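Local coordinates for putative transcriptional regulator MarR (Geobacillus stearothermophilus, PDB 2RDP), which is probably a DNA-binding transcriptional regulator of the MarR family, acting as a dimer with a winged helix-turn-helix in each subunit, at residues 42-47 with 77-82; 46-51 with 83-88; 50-55 with 105-110; 60-65 with 71-76. One frame throughout, in Å; residues are numbered along the deposited sequence. Where two conformers were deposited one is given.

Contact 1 of 4, residues 42-47 with 77-82; sequences PPQFVA and VDRMER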
loop_
_atom_site.group_PDB
_atom_site.type_symbol
_atom_site.label_atom_id
_atom_site.label_comp_id
_atom_site.label_asym_id
_atom_site.label_seq_id
_atom_site.Cartn_x
_atom_site.Cartn_y
_atom_site.Cartn_z
ATOM N N PRO A 42 11.177 3.428 4.481
ATOM C CA PRO A 42 9.718 3.553 4.414
ATOM C C PRO A 42 8.961 3.710 5.746
ATOM O O PRO A 42 8.068 4.549 5.807
ATOM C CB PRO A 42 9.285 2.284 3.678
ATOM C CG PRO A 42 10.443 1.902 2.908
ATOM C CD PRO A 42 11.648 2.254 3.729
ATOM N N PRO A 43 9.281 2.909 6.793
ATOM C CA PRO A 43 8.551 3.150 8.066
ATOM C C PRO A 43 8.928 4.483 8.765
ATOM O O PRO A 43 8.092 5.041 9.507
ATOM C CB PRO A 43 8.913 1.945 8.933
ATOM C CG PRO A 43 9.664 1.019 8.056
ATOM C CD PRO A 43 10.234 1.795 6.918
ATOM N N GLN A 44 10.138 4.998 8.515
ATOM C CA GLN A 44 10.500 6.313 8.992
ATOM C C GLN A 44 9.708 7.395 8.244
ATOM O O GLN A 44 9.181 8.319 8.870
ATOM C CB GLN A 44 12.008 6.551 8.918
ATOM C CG GLN A 44 12.806 5.634 9.830
ATOM C CD GLN A 44 14.316 5.684 9.536
ATOM O OE1 GLN A 44 14.754 6.244 8.542
ATOM N NE2 GLN A 44 15.105 5.095 10.417
ATOM N N PHE A 45 9.584 7.269 6.918
ATOM C CA PHE A 45 8.629 8.103 6.180
ATOM C C PHE A 45 7.227 8.136 6.847
ATOM O O PHE A 45 6.726 9.214 7.199
ATOM C CB PHE A 45 8.562 7.735 4.686
ATOM C CG PHE A 45 7.492 8.481 3.946
ATOM C CD1 PHE A 45 7.690 9.798 3.552
ATOM C CD2 PHE A 45 6.257 7.884 3.705
ATOM C CE1 PHE A 45 6.682 10.515 2.916
ATOM C CE2 PHE A 45 5.235 8.593 3.034
ATOM C CZ PHE A 45 5.475 9.920 2.638
ATOM N N VAL A 46 6.620 6.968 7.068
ATOM C CA VAL A 46 5.293 6.914 7.693
ATOM C C VAL A 46 5.274 7.620 9.061
ATOM O O VAL A 46 4.387 8.440 9.336
ATOM C CB VAL A 46 4.790 5.463 7.813
ATOM C CG1 VAL A 46 3.454 5.394 8.533
ATOM C CG2 VAL A 46 4.671 4.807 6.399
ATOM N N ALA A 47 6.260 7.296 9.915
ATOM C CA ALA A 47 6.358 7.880 11.238
ATOM C C ALA A 47 6.439 9.411 11.162
ATOM O O ALA A 47 5.670 10.111 11.839
ATOM C CB ALA A 47 7.558 7.297 11.991
ATOM N N VAL A 77 11.495 4.845 16.642
ATOM C CA VAL A 77 11.706 6.135 17.252
ATOM C C VAL A 77 13.168 6.257 17.716
ATOM O O VAL A 77 13.826 7.230 17.387
ATOM C CB VAL A 77 10.682 6.399 18.367
ATOM C CG1 VAL A 77 11.035 7.674 19.183
ATOM C CG2 VAL A 77 9.295 6.523 17.751
ATOM N N ASP A 78 13.679 5.251 18.420
ATOM C CA ASP A 78 15.097 5.205 18.802
ATOM C C ASP A 78 16.057 5.465 17.622
ATOM O O ASP A 78 16.957 6.283 17.780
ATOM C CB ASP A 78 15.463 3.873 19.486
ATOM C CG ASP A 78 14.840 3.710 20.888
ATOM O OD1 ASP A 78 14.251 4.687 21.408
ATOM O OD2 ASP A 78 14.939 2.576 21.465
ATOM N N ARG A 79 15.877 4.779 16.472
ATOM C CA ARG A 79 16.724 5.019 15.267
ATOM C C ARG A 79 16.626 6.473 14.818
ATOM O O ARG A 79 17.648 7.116 14.579
ATOM C CB ARG A 79 16.343 4.128 14.058
ATOM C CG ARG A 79 17.266 2.931 13.727
ATOM C CD ARG A 79 18.382 3.226 12.696
ATOM N NE ARG A 79 19.673 2.642 13.132
ATOM C CZ ARG A 79 20.815 3.321 13.385
ATOM N NH1 ARG A 79 21.903 2.664 13.796
ATOM N NH2 ARG A 79 20.896 4.645 13.213
HETATM N N MSE A 80 15.403 6.993 14.713
HETATM C CA MSE A 80 15.207 8.346 14.216
HETATM C C MSE A 80 15.745 9.393 15.148
HETATM O O MSE A 80 16.253 10.412 14.706
HETATM C CB MSE A 80 13.750 8.609 13.948
HETATM C CG MSE A 80 13.205 7.744 12.847
HETATM SE SE MSE A 80 11.319 8.106 12.533
HETATM C CE MSE A 80 10.508 7.434 14.156
ATOM N N GLU A 81 15.624 9.154 16.444
ATOM C CA GLU A 81 16.190 10.055 17.435
ATOM C C GLU A 81 17.743 10.082 17.344
ATOM O O GLU A 81 18.362 11.139 17.371
ATOM C CB GLU A 81 15.701 9.672 18.837
ATOM C CG GLU A 81 16.231 10.616 19.912
ATOM C CD GLU A 81 15.776 10.301 21.335
ATOM O OE1 GLU A 81 15.699 9.096 21.708
ATOM O OE2 GLU A 81 15.538 11.289 22.086
ATOM N N ARG A 82 18.342 8.902 17.214
ATOM C CA ARG A 82 19.779 8.727 17.051
ATOM C C ARG A 82 20.279 9.508 15.836
ATOM O O ARG A 82 21.335 10.119 15.919
ATOM C CB ARG A 82 20.098 7.235 16.900
ATOM C CG ARG A 82 21.282 6.690 17.713
ATOM C CD ARG A 82 21.032 5.227 18.230
ATOM N NE ARG A 82 20.515 4.285 17.209
ATOM C CZ ARG A 82 19.553 3.362 17.426
ATOM N NH1 ARG A 82 18.965 3.250 18.620
ATOM N NH2 ARG A 82 19.155 2.551 16.447
#
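Met80, present as selenomethionine, reaches from helix 70-82 to Gln44 and Ala47 of helix 42-54, and its chain can be traced atom by atom. From CB the chain sets out with CG anti to the carbonyl carbon (chi1 -65°), the direction that carries it across to the other helix. CG then lies 3.7 Å from CG of Gln44, with the amide carbon CD of that residue slightly farther off. The selenium sits at the junction of two neighbours: SE is 4.0 Å from Gln44 CG and 3.9 Å from Ala47 CB. A final bend (chi3 -68°) swings the terminal methyl onto the alanine, where CE stands 3.7 Å from Ala47 CB. The Met80 and Gln44 chains thus run alongside one another in opposite senses. The two segments belong to the first and third helices of the winged helix-turn-helix domain; their axes pass 10.8 Å apart and are nearly perpendicular, with a signed crossing angle of -86°, and the long Met80 side chain spans much of the interval. The amide end of Gln44 divides its contacts: NE2 comes within 4.0 Å of Arg79 CB, a van der Waals contact of the amide with the arginine at the exposed margin, whereas OE1 accepts a hydrogen bond from Thr41 N just ahead of the helix. Val86 touches Met80 as well, and Leu76 packs against both Gln44 and Ala47.

Contact 2 of 4, residues 46-51 with 83-88; sequences VALQWL and NGLVAR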
loop_
_atom_site.group_PDB
_atom_site.type_symbol
_atom_site.label_atom_id
_atom_site.label_comp_id
_atom_site.label_asym_id
_atom_site.label_seq_id
_atom_site.Cartn_x
_atom_site.Cartn_y
_atom_site.Cartn_z
ATOM N N VAL A 46 6.620 6.968 7.068
ATOM C CA VAL A 46 5.293 6.914 7.693
ATOM C C VAL A 46 5.274 7.620 9.061
ATOM O O VAL A 46 4.387 8.440 9.336
ATOM C CB VAL A 46 4.790 5.463 7.813
ATOM C CG1 VAL A 46 3.454 5.394 8.533
ATOM C CG2 VAL A 46 4.671 4.807 6.399
ATOM N N ALA A 47 6.260 7.296 9.915
ATOM C CA ALA A 47 6.358 7.880 11.238
ATOM C C ALA A 47 6.439 9.411 11.162
ATOM O O ALA A 47 5.670 10.111 11.839
ATOM C CB ALA A 47 7.558 7.297 11.991
ATOM N N LEU A 48 7.370 9.916 10.347
ATOM C CA LEU A 48 7.598 11.351 10.157
ATOM C C LEU A 48 6.389 12.103 9.598
ATOM O O LEU A 48 6.053 13.188 10.070
ATOM C CB LEU A 48 8.821 11.588 9.274
ATOM C CG LEU A 48 10.203 11.185 9.822
ATOM C CD1 LEU A 48 11.245 11.243 8.730
ATOM C CD2 LEU A 48 10.607 12.044 10.986
ATOM N N GLN A 49 5.758 11.540 8.581
ATOM C CA GLN A 49 4.532 12.086 8.038
ATOM C C GLN A 49 3.401 12.179 9.098
ATOM O O GLN A 49 2.652 13.132 9.092
ATOM C CB GLN A 49 4.135 11.265 6.803
ATOM C CG GLN A 49 2.648 11.337 6.400
ATOM C CD GLN A 49 1.786 10.128 6.843
ATOM O OE1 GLN A 49 2.253 8.980 6.847
ATOM N NE2 GLN A 49 0.504 10.400 7.191
ATOM N N TRP A 50 3.289 11.203 10.009
ATOM C CA TRP A 50 2.300 11.271 11.101
ATOM C C TRP A 50 2.594 12.432 12.048
ATOM O O TRP A 50 1.690 13.131 12.475
ATOM C CB TRP A 50 2.217 9.950 11.904
ATOM C CG TRP A 50 1.355 8.915 11.280
ATOM C CD1 TRP A 50 1.734 7.667 10.854
ATOM C CD2 TRP A 50 -0.034 9.035 10.970
ATOM N NE1 TRP A 50 0.673 7.004 10.306
ATOM C CE2 TRP A 50 -0.430 7.818 10.358
ATOM C CE3 TRP A 50 -0.992 10.056 11.144
ATOM C CZ2 TRP A 50 -1.750 7.592 9.911
ATOM C CZ3 TRP A 50 -2.305 9.826 10.714
ATOM C CH2 TRP A 50 -2.671 8.598 10.112
ATOM N N LEU A 51 3.862 12.631 12.376
ATOM C CA LEU A 51 4.273 13.739 13.221
ATOM C C LEU A 51 4.063 15.096 12.545
ATOM O O LEU A 51 3.668 16.066 13.195
ATOM C CB LEU A 51 5.743 13.573 13.615
ATOM C CG LEU A 51 6.067 12.424 14.577
ATOM C CD1 LEU A 51 7.556 12.183 14.591
ATOM C CD2 LEU A 51 5.537 12.721 15.961
ATOM N N ASN A 83 19.513 9.489 14.728
ATOM C CA ASN A 83 19.864 10.205 13.485
ATOM C C ASN A 83 19.385 11.652 13.431
ATOM O O ASN A 83 19.417 12.259 12.357
ATOM C CB ASN A 83 19.292 9.509 12.234
ATOM C CG ASN A 83 19.665 8.028 12.137
ATOM O OD1 ASN A 83 20.607 7.562 12.782
ATOM N ND2 ASN A 83 18.901 7.269 11.320
ATOM N N GLY A 84 18.898 12.181 14.554
ATOM C CA GLY A 84 18.489 13.582 14.658
ATOM C C GLY A 84 17.262 14.015 13.866
ATOM O O GLY A 84 17.098 15.202 13.573
ATOM N N LEU A 85 16.389 13.067 13.528
ATOM C CA LEU A 85 15.134 13.366 12.821
ATOM C C LEU A 85 14.017 13.760 13.770
ATOM O O LEU A 85 13.122 14.483 13.385
ATOM C CB LEU A 85 14.653 12.136 12.039
ATOM C CG LEU A 85 15.613 11.514 11.036
ATOM C CD1 LEU A 85 15.105 10.134 10.581
ATOM C CD2 LEU A 85 15.834 12.479 9.871
ATOM N N VAL A 86 14.065 13.258 15.005
ATOM C CA VAL A 86 13.039 13.533 16.031
ATOM C C VAL A 86 13.719 13.671 17.388
ATOM O O VAL A 86 14.832 13.187 17.576
ATOM C CB VAL A 86 11.918 12.380 16.129
ATOM C CG1 VAL A 86 11.328 12.036 14.753
ATOM C CG2 VAL A 86 12.439 11.127 16.804
ATOM N N ALA A 87 13.044 14.322 18.326
ATOM C CA ALA A 87 13.487 14.364 19.718
ATOM C C ALA A 87 12.354 13.853 20.595
ATOM O O ALA A 87 11.188 13.880 20.195
ATOM C CB ALA A 87 13.874 15.791 20.130
ATOM N N ARG A 88 12.704 13.357 21.772
ATOM C CA ARG A 88 11.720 13.023 22.800
ATOM C C ARG A 88 11.536 14.210 23.742
ATOM O O ARG A 88 12.507 14.801 24.196
ATOM C CB ARG A 88 12.191 11.807 23.586
ATOM C CG ARG A 88 11.989 10.495 22.867
ATOM C CD ARG A 88 12.527 9.381 23.719
ATOM N NE ARG A 88 11.854 8.101 23.448
ATOM C CZ ARG A 88 12.358 7.122 22.701
ATOM N NH1 ARG A 88 11.672 5.998 22.547
ATOM N NH2 ARG A 88 13.543 7.264 22.109
#
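At the root of the wing, where the chain leaves the third helix of the winged helix-turn-helix and enters its first wing strand, Leu85 and Val86 pack against Leu48 and Leu51 of helix 42-54. The path into this contact is set by a Schellman motif: Leu85 N bonds back to Met80 O and Gly84 N to Glu81 O, with Gly84 at positive phi (68°) as the C-prime residue. The turn delivers Leu85 and then the extended Val86 with their CB atoms directed at the helix. Val86 CG1 is the shared contact point, 3.8 Å from Leu48 CD2 and 3.8 Å from Leu51 CD1. These two leucines stand one helical turn apart and each contributes one methyl. Val86 holds CG1 anti to its own carbonyl carbon (chi1 -50°), which aims that methyl, rather than CG2, at the leucine pair. The Val86 chain lies about perpendicular to Leu51 and oblique to Leu48. Leu48 CD2 has a second, looser neighbour in Leu85 CB at 4.2 Å, the two side chains meeting at about a right angle. No hydrogen bond links the segments; all four touching residues are buried and the contact is wholly apolar. Around it, Ile100 and Leu102 of strand 98-102 extend the same apolar layer, touching Leu51 and Leu48 respectively, while Met80 of helix 70-82 touches Leu85, and backbone bonds from Leu85 to Leu103 and from Ala87 to Arg101 join the segment to the wing's returning strand and the residue just after it.

Contact 3 of 4, residues 50-55 with 105-110; sequences WLLEEG and KGERII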
loop_
_atom_site.group_PDB
_atom_site.type_symbol
_atom_site.label_atom_id
_atom_site.label_comp_id
_atom_site.label_asym_id
_atom_site.label_seq_id
_atom_site.Cartn_x
_atom_site.Cartn_y
_atom_site.Cartn_z
ATOM N N TRP A 50 3.289 11.203 10.009
ATOM C CA TRP A 50 2.300 11.271 11.101
ATOM C C TRP A 50 2.594 12.432 12.048
ATOM O O TRP A 50 1.690 13.131 12.475
ATOM C CB TRP A 50 2.217 9.950 11.904
ATOM C CG TRP A 50 1.355 8.915 11.280
ATOM C CD1 TRP A 50 1.734 7.667 10.854
ATOM C CD2 TRP A 50 -0.034 9.035 10.970
ATOM N NE1 TRP A 50 0.673 7.004 10.306
ATOM C CE2 TRP A 50 -0.430 7.818 10.358
ATOM C CE3 TRP A 50 -0.992 10.056 11.144
ATOM C CZ2 TRP A 50 -1.750 7.592 9.911
ATOM C CZ3 TRP A 50 -2.305 9.826 10.714
ATOM C CH2 TRP A 50 -2.671 8.598 10.112
ATOM N N LEU A 51 3.862 12.631 12.376
ATOM C CA LEU A 51 4.273 13.739 13.221
ATOM C C LEU A 51 4.063 15.096 12.545
ATOM O O LEU A 51 3.668 16.066 13.195
ATOM C CB LEU A 51 5.743 13.573 13.615
ATOM C CG LEU A 51 6.067 12.424 14.577
ATOM C CD1 LEU A 51 7.556 12.183 14.591
ATOM C CD2 LEU A 51 5.537 12.721 15.961
ATOM N N LEU A 52 4.349 15.168 11.247
ATOM C CA LEU A 52 4.089 16.380 10.475
ATOM C C LEU A 52 2.587 16.701 10.493
ATOM O O LEU A 52 2.194 17.835 10.771
ATOM C CB LEU A 52 4.593 16.239 9.026
ATOM C CG LEU A 52 4.506 17.438 8.058
ATOM C CD1 LEU A 52 5.498 18.506 8.429
ATOM C CD2 LEU A 52 4.706 16.999 6.601
ATOM N N GLU A 53 1.770 15.683 10.258
ATOM C CA GLU A 53 0.333 15.863 10.106
ATOM C C GLU A 53 -0.440 16.005 11.430
ATOM O O GLU A 53 -1.467 16.692 11.479
ATOM C CB GLU A 53 -0.228 14.753 9.209
ATOM C CG GLU A 53 0.180 14.935 7.731
ATOM C CD GLU A 53 -0.018 13.689 6.900
ATOM O OE1 GLU A 53 -0.505 12.679 7.456
ATOM O OE2 GLU A 53 0.319 13.712 5.694
ATOM N N GLU A 54 0.074 15.395 12.497
ATOM C CA GLU A 54 -0.589 15.415 13.807
ATOM C C GLU A 54 0.065 16.228 14.904
ATOM O O GLU A 54 -0.579 16.485 15.910
ATOM C CB GLU A 54 -0.770 13.971 14.302
ATOM C CG GLU A 54 -1.564 13.100 13.352
ATOM C CD GLU A 54 -3.032 13.455 13.344
ATOM O OE1 GLU A 54 -3.646 13.474 14.435
ATOM O OE2 GLU A 54 -3.572 13.718 12.246
ATOM N N GLY A 55 1.328 16.621 14.734
ATOM C CA GLY A 55 2.117 17.255 15.811
ATOM C C GLY A 55 2.786 16.228 16.720
ATOM O O GLY A 55 2.853 15.051 16.361
ATOM N N LYS A 105 15.464 18.791 10.894
ATOM C CA LYS A 105 16.117 17.873 9.964
ATOM C C LYS A 105 15.127 16.839 9.415
ATOM O O LYS A 105 15.108 16.564 8.219
ATOM C CB LYS A 105 17.321 17.186 10.625
ATOM C CG LYS A 105 17.934 16.083 9.745
ATOM C CD LYS A 105 19.100 15.343 10.516
ATOM C CE LYS A 105 19.686 14.326 9.350
ATOM N NZ LYS A 105 20.848 13.628 10.089
ATOM N N GLY A 106 14.289 16.290 10.290
ATOM C CA GLY A 106 13.276 15.333 9.885
ATOM C C GLY A 106 12.230 15.961 8.997
ATOM O O GLY A 106 11.881 15.406 7.949
ATOM N N GLU A 107 11.724 17.117 9.417
ATOM C CA GLU A 107 10.697 17.856 8.659
ATOM C C GLU A 107 11.156 18.248 7.261
ATOM O O GLU A 107 10.410 18.117 6.313
ATOM C CB GLU A 107 10.253 19.120 9.399
ATOM C CG GLU A 107 8.918 19.633 8.911
ATOM C CD GLU A 107 8.647 21.054 9.328
ATOM O OE1 GLU A 107 9.604 21.701 9.793
ATOM O OE2 GLU A 107 7.489 21.532 9.164
ATOM N N ARG A 108 12.392 18.716 7.154
ATOM C CA ARG A 108 12.954 19.128 5.880
ATOM C C ARG A 108 12.884 17.973 4.881
ATOM O O ARG A 108 12.368 18.151 3.781
ATOM C CB ARG A 108 14.395 19.633 6.069
ATOM C CG ARG A 108 14.613 21.053 5.613
ATOM C CD ARG A 108 16.075 21.298 5.336
ATOM N NE ARG A 108 16.688 22.217 6.295
ATOM C CZ ARG A 108 16.903 23.513 6.049
ATOM N NH1 ARG A 108 16.543 24.048 4.881
ATOM N NH2 ARG A 108 17.473 24.283 6.968
ATOM N N ILE A 109 13.362 16.794 5.290
ATOM C CA ILE A 109 13.333 15.576 4.463
ATOM C C ILE A 109 11.925 15.136 4.015
ATOM O O ILE A 109 11.702 14.890 2.830
ATOM C CB ILE A 109 14.036 14.389 5.190
ATOM C CG1 ILE A 109 15.542 14.591 5.220
ATOM C CG2 ILE A 109 13.757 13.056 4.496
ATOM C CD1 ILE A 109 16.209 13.704 6.206
ATOM N N ILE A 110 10.981 15.022 4.942
ATOM C CA ILE A 110 9.664 14.576 4.556
ATOM C C ILE A 110 8.869 15.506 3.708
ATOM O O ILE A 110 8.107 15.055 2.885
ATOM C CB ILE A 110 8.755 14.192 5.698
ATOM C CG1 ILE A 110 8.686 15.295 6.739
ATOM C CG2 ILE A 110 9.119 12.821 6.183
ATOM C CD1 ILE A 110 7.545 15.134 7.605
#
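Leu52 meets Glu107 and Ile110, and through it the last turns of helix 42-54 touch the start of helix 104-124. Along the segment, Trp50 points the other way, its ring meeting that of Tyr22 of the second subunit, and Leu51 turns to Ile100 of the wing and to Leu57. Leu52 comes next and is the one residue of 50-55 that touches the other segment. Its CG lies anti to the backbone N (chi1 -176°), which carries the isobutyl end toward helix 104-124, and its two methyls go to different partners. CD1 of Leu52 is 3.6 Å from Glu107 CG and 3.7 Å from Glu107 OE2, the two chains crossing at about a right angle. The CD1 methyl of Ile110 lies against the CB-CG-CD2 side of Leu52, 3.5 Å from CB, a tight carbon pair, and 3.5 Å from CD2, the chains running past each other in opposite senses. Here the winged helix-turn-helix domain abuts the long helix that follows the wing, which in MarR proteins leads back toward the dimerisation helices. An alanine in place of Leu52, lacking both methyl branches, would probably leave a gap beside Ile110 CD1 and deprive the aliphatic part of Glu107 of its apolar neighbour. Leu102 of the wing touches Leu52, Glu107 and Ile110 alike. Beyond Leu52 the helix stops at Gly55, which takes positive phi (85°).

Contact 4 of 4, residues 60-65 with 71-76; sequences GELSNK and STTTDL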
loop_
_atom_site.group_PDB
_atom_site.type_symbol
_atom_site.label_atom_id
_atom_site.label_comp_id
_atom_site.label_asym_id
_atom_site.label_seq_id
_atom_site.Cartn_x
_atom_site.Cartn_y
_atom_site.Cartn_z
ATOM N N GLY A 60 2.889 5.443 22.164
ATOM C CA GLY A 60 1.606 4.787 22.118
ATOM C C GLY A 60 0.698 5.341 21.025
ATOM O O GLY A 60 0.085 4.581 20.301
ATOM N N GLU A 61 0.612 6.658 20.889
ATOM C CA GLU A 61 -0.223 7.259 19.859
ATOM C C GLU A 61 0.310 6.961 18.475
ATOM O O GLU A 61 -0.450 6.662 17.546
ATOM C CB GLU A 61 -0.298 8.762 20.041
ATOM C CG GLU A 61 -0.804 9.143 21.387
ATOM C CD GLU A 61 -0.965 10.635 21.547
ATOM O OE1 GLU A 61 -2.081 11.031 21.943
ATOM O OE2 GLU A 61 0.005 11.395 21.296
ATOM N N LEU A 62 1.619 7.021 18.337
ATOM C CA LEU A 62 2.248 6.795 17.053
ATOM C C LEU A 62 2.035 5.359 16.622
ATOM O O LEU A 62 1.681 5.079 15.483
ATOM C CB LEU A 62 3.759 7.154 17.120
ATOM C CG LEU A 62 4.581 7.033 15.824
ATOM C CD1 LEU A 62 3.951 7.882 14.708
ATOM C CD2 LEU A 62 6.015 7.485 16.030
ATOM N N SER A 63 2.220 4.438 17.546
ATOM C CA SER A 63 2.084 3.029 17.199
ATOM C C SER A 63 0.640 2.673 16.829
ATOM O O SER A 63 0.427 1.837 15.963
ATOM C CB SER A 63 2.606 2.136 18.340
ATOM O OG SER A 63 1.727 2.250 19.416
ATOM N N ASN A 64 -0.339 3.295 17.487
ATOM C CA ASN A 64 -1.763 3.104 17.112
ATOM C C ASN A 64 -2.119 3.607 15.716
ATOM O O ASN A 64 -2.979 3.016 15.050
ATOM C CB ASN A 64 -2.714 3.702 18.159
ATOM C CG ASN A 64 -2.828 2.825 19.413
ATOM O OD1 ASN A 64 -2.541 1.629 19.362
ATOM N ND2 ASN A 64 -3.248 3.415 20.538
ATOM N N LYS A 65 -1.450 4.687 15.299
ATOM C CA LYS A 65 -1.563 5.245 13.952
ATOM C C LYS A 65 -0.939 4.386 12.884
ATOM O O LYS A 65 -1.415 4.348 11.769
ATOM C CB LYS A 65 -1.029 6.680 13.917
ATOM C CG LYS A 65 -2.092 7.588 14.520
ATOM C CD LYS A 65 -1.763 9.044 14.531
ATOM C CE LYS A 65 -2.919 9.814 15.222
ATOM N NZ LYS A 65 -4.256 9.571 14.564
ATOM N N SER A 71 6.858 -2.158 21.058
ATOM C CA SER A 71 8.272 -2.515 20.955
ATOM C C SER A 71 8.854 -2.079 19.613
ATOM O O SER A 71 9.906 -1.450 19.559
ATOM C CB SER A 71 8.467 -4.033 21.165
ATOM O OG SER A 71 7.855 -4.763 20.098
ATOM N N THR A 72 8.153 -2.416 18.539
ATOM C CA THR A 72 8.503 -2.011 17.155
ATOM C C THR A 72 8.572 -0.507 16.994
ATOM O O THR A 72 9.514 0.016 16.373
ATOM C CB THR A 72 7.475 -2.565 16.141
ATOM O OG1 THR A 72 7.203 -3.936 16.458
ATOM C CG2 THR A 72 7.987 -2.474 14.688
ATOM N N THR A 73 7.582 0.205 17.530
ATOM C CA THR A 73 7.548 1.636 17.365
ATOM C C THR A 73 8.672 2.325 18.145
ATOM O O THR A 73 9.178 3.333 17.719
ATOM C CB THR A 73 6.200 2.209 17.775
ATOM O OG1 THR A 73 5.176 1.443 17.143
ATOM C CG2 THR A 73 6.097 3.680 17.357
ATOM N N THR A 74 9.060 1.755 19.276
ATOM C CA THR A 74 10.112 2.304 20.128
ATOM C C THR A 74 11.471 2.170 19.453
ATOM O O THR A 74 12.249 3.084 19.514
ATOM C CB THR A 74 10.096 1.595 21.530
ATOM O OG1 THR A 74 8.814 1.789 22.146
ATOM C CG2 THR A 74 11.222 2.087 22.461
ATOM N N ASP A 75 11.755 1.010 18.852
ATOM C CA ASP A 75 12.993 0.802 18.080
ATOM C C ASP A 75 13.094 1.781 16.915
ATOM O O ASP A 75 14.161 2.288 16.614
ATOM C CB ASP A 75 13.081 -0.624 17.539
ATOM C CG ASP A 75 13.231 -1.698 18.658
ATOM O OD1 ASP A 75 13.529 -1.362 19.836
ATOM O OD2 ASP A 75 13.046 -2.904 18.337
ATOM N N LEU A 76 11.976 2.040 16.254
ATOM C CA LEU A 76 11.923 2.983 15.138
ATOM C C LEU A 76 12.207 4.421 15.599
ATOM O O LEU A 76 13.051 5.120 15.025
ATOM C CB LEU A 76 10.563 2.868 14.454
ATOM C CG LEU A 76 10.271 3.752 13.236
ATOM C CD1 LEU A 76 11.065 3.297 12.040
ATOM C CD2 LEU A 76 8.797 3.610 12.944
#
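The hydroxyl of Ser63, whose CB presses on Thr73, lies near two carbonyl oxygens of its own helix: OG bonds to Val59 O and also stands 3.0 Å from Gly60 O. A chi1 of 69°, with OG between the backbone N and the carbonyl carbon, turns the hydroxyl back toward these carbonyls, while CB, placed by the backbone, faces helix 70-82. Thr73 occupies that side. Its CB is 3.6 Å from Ser63 CB, and the two CA atoms are only 5.6 Å apart, evidence of a close helix approach made possible by small side chains. Thr73 OG1 bonds to Ala69 O, one turn back in the chain. The methyl CG2, anti to the backbone N (chi1 -49° for OG1), leans obliquely over Leu62, 4.0 Å from CG and 4.0 Å from CD2, and lies 3.9 Å from Ser63 CB. Substituting an alanine at Thr73 is likely to leave Ala69 O without this hydroxyl partner and to open a gap beside Leu62 where the methyl had been. Val59 and Leu68 also touch Thr73. Two short-linked helices held this close are characteristic of the helix-turn-helix, in which helix 70-82 would be the recognition helix, as in other MarR proteins.

Overall arrangement
Helix 42-54 supplies one side of contacts 1, 2 and 3 in succession, and the centres of contacts 1 and 2, and of contacts 2 and 3, are each about 6 Å apart. Contact 4 stands off at the helix-turn-helix end, its centre about 10 Å from that of contact 1 and 16 Å from that of contact 3. Leu76 joins contacts 4 and 1, its CD1 lying 3.7 Å from Gln44 CG. Arg88 ties contact 2 to contact 1 through salt bridges, NH2 to Asp78 OD1 at 2.8 Å and to Glu81 OE1 at 2.9 Å. The sodium ion, at the site of Leu35, Tyr38 and Ile40, lies about 7 Å from the Gln44 side chain.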